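Local coordinates for protein phycocyanobilin lyase subunit beta (Nostoc sp. PCC 7120, PDB 5N3U) that associates with CpcE to form a lyase that is probably required for attaching the bilin chromophore to the phycocyanin alpha subunit, the CpcA gene product, at residues B[66-71]-B[84-89]; B[96-101]-B[116-121]. All blocks are in the same frame, centred on the assembly; numbering follows the deposited sequence.

Interaction 1 of 2, residues B[66-71]-B[84-89]; sequences QLLTQI and RTLAAI
Leu67 points at helix 76-89 and meets three of its side chains. Its CB lies 3.8 Å from CD2 of Leu86, and CG of Leu86 stands just behind that methyl. CG of Leu67 lies beside its own backbone N, anti to the carbonyl carbon (chi1 -77°), which leaves the methyls directed at helix 76-89. From there the two methyls part. CD1 of Leu67 meets two partners on the side facing helix 76-89: CD1 of Ile89 at 3.7 Å and CG2 of Thr85 at 3.8 Å. CD2 of Leu67 also faces CG2 of Thr85, at 4.1 Å. Leu67 and Ile89 meet tip to tip, whereas Leu67 and Thr85 cross at about a right angle.

The two segments lie on helices 64-69 and 76-89, which follow each other in the chain and belong to the HEAT-repeat region. HEAT repeats stack helices into a solenoid through apolar side chains, and the packing between these two successive helices is consistent with that. No hydrogen bond spans it.

Thr85 is split in its roles. Its CG2 is anti to the backbone N (chi1 -59° for OG1) and is the branch that serves Leu67. Its OG1 is held separately, by hydrogen bonds with Ser53 OG and Tyr81 O. A buried hydroxyl is thus satisfied while its methyl joins the apolar layer.

Leu86 is the second large partner. Its CD2 is shared by Leu67 and Leu68, for CD2 of Leu68 approaches it at 3.9 Å. The same Leu68 methyl is also 3.9 Å from CD1 of Leu86, so it rests against the fork of that leucine. Ala94 touches both of these leucines, and Leu68 also packs on Pro142 of a CpcE chain. Ile38 of helix 34-40 also lies against Leu67.

Interaction 2 of 2, residues B[96-101]-B[116-121]; sequences DVLIDA and KGLGNL
The backbones come nearest at Leu98 and Leu118, with 6.5 Å between their CA atoms. Segment 96-101 is helical throughout, while 116-121 begins helical and is no longer helical by Gly119. Asn120 N still bonds to Gly117 O at 3.0 Å. Gly117 has no side chain, which lets Leu98 come in close: CD2 of Leu98 is 4.0 Å from C of Gly117.

Leu98 works with both ends. Its CB takes CD2 of Leu118 at 3.8 Å. Its CD2 meets the fork of Leu121 tip to tip, 4.0 Å from CD2 and equally far from CD1. Leu118 carries the other half of the contact. Its CG is anti to the carbonyl carbon (chi1 -84°), and CD2 of Leu118 sits in the corner formed by CB of Leu98 and CG1 of Ile99, the latter 3.9 Å away. Ile99 and Leu118 cross at about a right angle. The contact is apolar, with no hydrogen bond between the segments.

It closes helix 95-104 against helix 108-118, in the HEAT-repeat region. Ile83 of helix 76-89 packs on Leu98, and Ala138 and Thr141 of helix 130-145 lie against Leu118.

Interactions 1 and 2 follow each other along the chain, and their centres are 10 Å apart. Each joins two helices, and the four helices form a continuous run of the HEAT-repeat solenoid. The two contacts also touch. CD1 of Ile71 is 3.6 Å from CG1 of Val97, and CD2 of Leu68 is 3.9 Å from CG2 of Val97. At a separate point, CB of Ala87 lies 3.6 Å from CA of Gly117. Both regions border CpcE chains: Arg84 NE and Lys116 NZ hydrogen-bond to the backbone O atoms of Leu276 and Asp273 of one CpcE chain, while Asp96 forms a salt bridge with Arg75 of the other CpcE chain.

Interaction 1 of 2, residues B[66-71]-B[84-89]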
loop_
_atom_site.group_PDB
_atom_site.type_symbol
_atom_site.label_atom_id
_atom_site.label_comp_id
_atom_site.label_asym_id
_atom_site.label_seq_id
_atom_site.Cartn_x
_atom_site.Cartn_y
_atom_site.Cartn_z
ATOM N N GLN B 66 3.745 24.536 -4.775
ATOM C CA GLN B 66 2.493 23.799 -4.571
ATOM C C GLN B 66 2.651 22.311 -4.807
ATOM O O GLN B 66 2.086 21.489 -4.047
ATOM C CB GLN B 66 1.395 24.392 -5.452
ATOM C CG GLN B 66 0.803 25.676 -4.806
ATOM C CD GLN B 66 0.032 26.459 -5.814
ATOM O OE1 GLN B 66 0.603 26.888 -6.808
ATOM N NE2 GLN B 66 -1.253 26.606 -5.614
ATOM N N LEU B 67 3.388 21.929 -5.827
ATOM C CA LEU B 67 3.703 20.485 -5.932
ATOM C C LEU B 67 4.341 19.944 -4.651
ATOM O O LEU B 67 3.965 18.894 -4.196
ATOM C CB LEU B 67 4.593 20.205 -7.043
ATOM C CG LEU B 67 3.953 20.194 -8.439
ATOM C CD1 LEU B 67 5.040 20.363 -9.462
ATOM C CD2 LEU B 67 3.211 18.893 -8.712
ATOM N N LEU B 68 5.292 20.655 -4.041
ATOM C CA LEU B 68 5.931 20.164 -2.808
ATOM C C LEU B 68 5.029 20.069 -1.591
ATOM O O LEU B 68 5.340 19.262 -0.725
ATOM C CB LEU B 68 7.127 20.990 -2.356
ATOM C CG LEU B 68 8.264 21.038 -3.313
ATOM C CD1 LEU B 68 9.299 22.140 -3.008
ATOM C CD2 LEU B 68 8.925 19.740 -3.443
ATOM N N THR B 69 4.002 20.890 -1.480
ATOM C CA THR B 69 3.181 20.958 -0.313
ATOM C C THR B 69 1.782 20.395 -0.539
ATOM O O THR B 69 0.981 20.425 0.367
ATOM C CB THR B 69 3.007 22.412 0.170
ATOM O OG1 THR B 69 2.484 23.210 -0.880
ATOM C CG2 THR B 69 4.365 23.012 0.567
ATOM N N GLN B 70 1.488 19.872 -1.723
ATOM C CA GLN B 70 0.176 19.219 -1.990
ATOM C C GLN B 70 0.417 17.799 -2.479
ATOM O O GLN B 70 -0.131 17.376 -3.519
ATOM C CB GLN B 70 -0.616 19.999 -3.048
ATOM C CG GLN B 70 -0.976 21.374 -2.474
ATOM C CD GLN B 70 -1.640 22.326 -3.476
ATOM O OE1 GLN B 70 -2.213 21.909 -4.467
ATOM N NE2 GLN B 70 -1.474 23.622 -3.246
ATOM N N ILE B 71 1.276 17.070 -1.754
ATOM C CA ILE B 71 1.560 15.692 -2.077
ATOM C C ILE B 71 0.494 14.843 -1.372
ATOM O O ILE B 71 0.219 15.027 -0.183
ATOM C CB ILE B 71 2.944 15.283 -1.661
ATOM C CG1 ILE B 71 3.922 16.003 -2.559
ATOM C CG2 ILE B 71 3.113 13.774 -1.844
ATOM C CD1 ILE B 71 5.326 15.868 -2.106
ATOM N N ARG B 84 7.008 12.281 -10.039
ATOM C CA ARG B 84 7.451 12.290 -11.414
ATOM C C ARG B 84 7.498 13.736 -12.025
ATOM O O ARG B 84 8.390 14.085 -12.788
ATOM C CB ARG B 84 6.608 11.343 -12.263
ATOM C CG ARG B 84 7.231 11.038 -13.645
ATOM C CD ARG B 84 6.584 9.848 -14.376
ATOM N NE ARG B 84 6.253 8.728 -13.467
ATOM C CZ ARG B 84 5.052 8.385 -13.006
ATOM N NH1 ARG B 84 3.974 9.078 -13.273
ATOM N NH2 ARG B 84 4.935 7.325 -12.202
ATOM N N THR B 85 6.518 14.525 -11.690
ATOM C CA THR B 85 6.380 15.847 -12.150
ATOM C C THR B 85 7.462 16.715 -11.564
ATOM O O THR B 85 8.156 17.449 -12.303
ATOM C CB THR B 85 5.036 16.379 -11.767
ATOM O OG1 THR B 85 4.029 15.546 -12.332
ATOM C CG2 THR B 85 4.838 17.750 -12.268
ATOM N N LEU B 86 7.686 16.626 -10.270
ATOM C CA LEU B 86 8.859 17.293 -9.677
ATOM C C LEU B 86 10.161 16.886 -10.266
ATOM O O LEU B 86 11.032 17.744 -10.489
ATOM C CB LEU B 86 8.902 17.036 -8.149
ATOM C CG LEU B 86 7.888 17.741 -7.380
ATOM C CD1 LEU B 86 7.597 17.071 -6.033
ATOM C CD2 LEU B 86 8.225 19.221 -7.279
ATOM N N ALA B 87 10.345 15.589 -10.539
ATOM C CA ALA B 87 11.569 15.105 -11.113
ATOM C C ALA B 87 11.732 15.721 -12.537
ATOM O O ALA B 87 12.794 16.158 -12.874
ATOM C CB ALA B 87 11.582 13.557 -11.240
ATOM N N ALA B 88 10.668 15.777 -13.316
ATOM C CA ALA B 88 10.758 16.323 -14.704
ATOM C C ALA B 88 11.006 17.836 -14.719
ATOM O O ALA B 88 11.732 18.340 -15.591
ATOM C CB ALA B 88 9.442 16.046 -15.410
ATOM N N ILE B 89 10.429 18.568 -13.772
ATOM C CA ILE B 89 10.701 19.997 -13.628
ATOM C C ILE B 89 12.150 20.200 -13.213
ATOM O O ILE B 89 12.787 21.143 -13.674
ATOM C CB ILE B 89 9.785 20.689 -12.661
ATOM C CG1 ILE B 89 8.382 20.653 -13.198
ATOM C CG2 ILE B 89 10.197 22.169 -12.476
ATOM C CD1 ILE B 89 7.334 21.147 -12.270
#

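Interaction 2 of 2, residues B[96-101]-B[116-121]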
loop_
_atom_site.group_PDB
_atom_site.type_symbol
_atom_site.label_atom_id
_atom_site.label_comp_id
_atom_site.label_asym_id
_atom_site.label_seq_id
_atom_site.Cartn_x
_atom_site.Cartn_y
_atom_site.Cartn_z
ATOM N N ASP B 96 14.717 17.359 -0.876
ATOM C CA ASP B 96 14.322 16.656 0.391
ATOM C C ASP B 96 13.063 15.808 0.223
ATOM O O ASP B 96 13.004 14.741 0.749
ATOM C CB ASP B 96 14.134 17.666 1.522
ATOM C CG ASP B 96 15.482 18.370 1.934
ATOM O OD1 ASP B 96 16.649 17.829 1.761
ATOM O OD2 ASP B 96 15.383 19.485 2.469
ATOM N N VAL B 97 12.072 16.293 -0.536
ATOM C CA VAL B 97 10.942 15.448 -0.868
ATOM C C VAL B 97 11.360 14.205 -1.626
ATOM O O VAL B 97 10.852 13.104 -1.380
ATOM C CB VAL B 97 9.825 16.219 -1.617
ATOM C CG1 VAL B 97 8.830 15.358 -2.369
ATOM C CG2 VAL B 97 9.085 17.062 -0.589
ATOM N N LEU B 98 12.207 14.345 -2.624
ATOM C CA LEU B 98 12.631 13.217 -3.371
ATOM C C LEU B 98 13.425 12.215 -2.567
ATOM O O LEU B 98 13.299 11.002 -2.724
ATOM C CB LEU B 98 13.433 13.628 -4.595
ATOM C CG LEU B 98 12.728 13.887 -5.881
ATOM C CD1 LEU B 98 11.404 14.538 -5.762
ATOM C CD2 LEU B 98 13.657 14.611 -6.856
ATOM N N ILE B 99 14.225 12.723 -1.661
ATOM C CA ILE B 99 14.977 11.806 -0.760
ATOM C C ILE B 99 14.073 11.007 0.146
ATOM O O ILE B 99 14.155 9.748 0.257
ATOM C CB ILE B 99 15.957 12.588 0.078
ATOM C CG1 ILE B 99 17.102 12.997 -0.786
ATOM C CG2 ILE B 99 16.447 11.756 1.242
ATOM C CD1 ILE B 99 18.093 13.888 -0.033
ATOM N N ASP B 100 13.055 11.669 0.661
ATOM C CA ASP B 100 12.101 10.975 1.464
ATOM C C ASP B 100 11.360 9.920 0.743
ATOM O O ASP B 100 11.146 8.844 1.261
ATOM C CB ASP B 100 11.024 11.960 1.967
ATOM C CG ASP B 100 11.442 12.617 3.194
ATOM O OD1 ASP B 100 12.424 12.126 3.791
ATOM O OD2 ASP B 100 10.833 13.640 3.604
ATOM N N ALA B 101 10.907 10.231 -0.446
ATOM C CA ALA B 101 10.235 9.324 -1.285
ATOM C C ALA B 101 11.068 8.161 -1.685
ATOM O O ALA B 101 10.642 7.041 -1.569
ATOM C CB ALA B 101 9.789 10.037 -2.545
ATOM N N LYS B 116 15.209 8.171 -10.073
ATOM C CA LYS B 116 15.560 8.840 -11.321
ATOM C C LYS B 116 15.724 10.321 -11.153
ATOM O O LYS B 116 16.714 10.894 -11.619
ATOM C CB LYS B 116 14.560 8.548 -12.404
ATOM C CG LYS B 116 14.958 9.081 -13.790
ATOM C CD LYS B 116 13.934 8.697 -14.852
ATOM C CE LYS B 116 14.364 9.130 -16.234
ATOM N NZ LYS B 116 13.162 9.072 -17.116
ATOM N N GLY B 117 14.756 10.964 -10.525
ATOM C CA GLY B 117 14.798 12.364 -10.311
ATOM C C GLY B 117 16.007 12.885 -9.532
ATOM O O GLY B 117 16.568 13.917 -9.869
ATOM N N LEU B 118 16.417 12.131 -8.539
ATOM C CA LEU B 118 17.507 12.549 -7.676
ATOM C C LEU B 118 18.805 12.821 -8.489
ATOM O O LEU B 118 19.671 13.578 -8.022
ATOM C CB LEU B 118 17.774 11.526 -6.638
ATOM C CG LEU B 118 16.851 11.675 -5.444
ATOM C CD1 LEU B 118 16.995 10.506 -4.545
ATOM C CD2 LEU B 118 17.138 13.004 -4.700
ATOM N N GLY B 119 18.997 12.163 -9.637
ATOM C CA GLY B 119 20.267 12.364 -10.360
ATOM C C GLY B 119 20.210 13.451 -11.381
ATOM O O GLY B 119 21.162 13.660 -12.110
ATOM N N ASN B 120 19.095 14.145 -11.500
ATOM C CA ASN B 120 18.868 15.040 -12.598
ATOM C C ASN B 120 18.347 16.422 -12.233
ATOM O O ASN B 120 17.982 17.178 -13.077
ATOM C CB ASN B 120 17.916 14.284 -13.580
ATOM C CG ASN B 120 18.599 13.023 -14.149
ATOM O OD1 ASN B 120 18.351 11.802 -13.816
ATOM N ND2 ASN B 120 19.562 13.309 -14.898
ATOM N N LEU B 121 18.348 16.809 -10.967
ATOM C CA LEU B 121 17.897 18.131 -10.619
ATOM C C LEU B 121 18.956 19.229 -11.065
ATOM O O LEU B 121 20.144 18.968 -11.219
ATOM C CB LEU B 121 17.696 18.222 -9.099
ATOM C CG LEU B 121 16.707 17.199 -8.523
ATOM C CD1 LEU B 121 16.486 17.491 -7.031
ATOM C CD2 LEU B 121 15.399 17.302 -9.239
#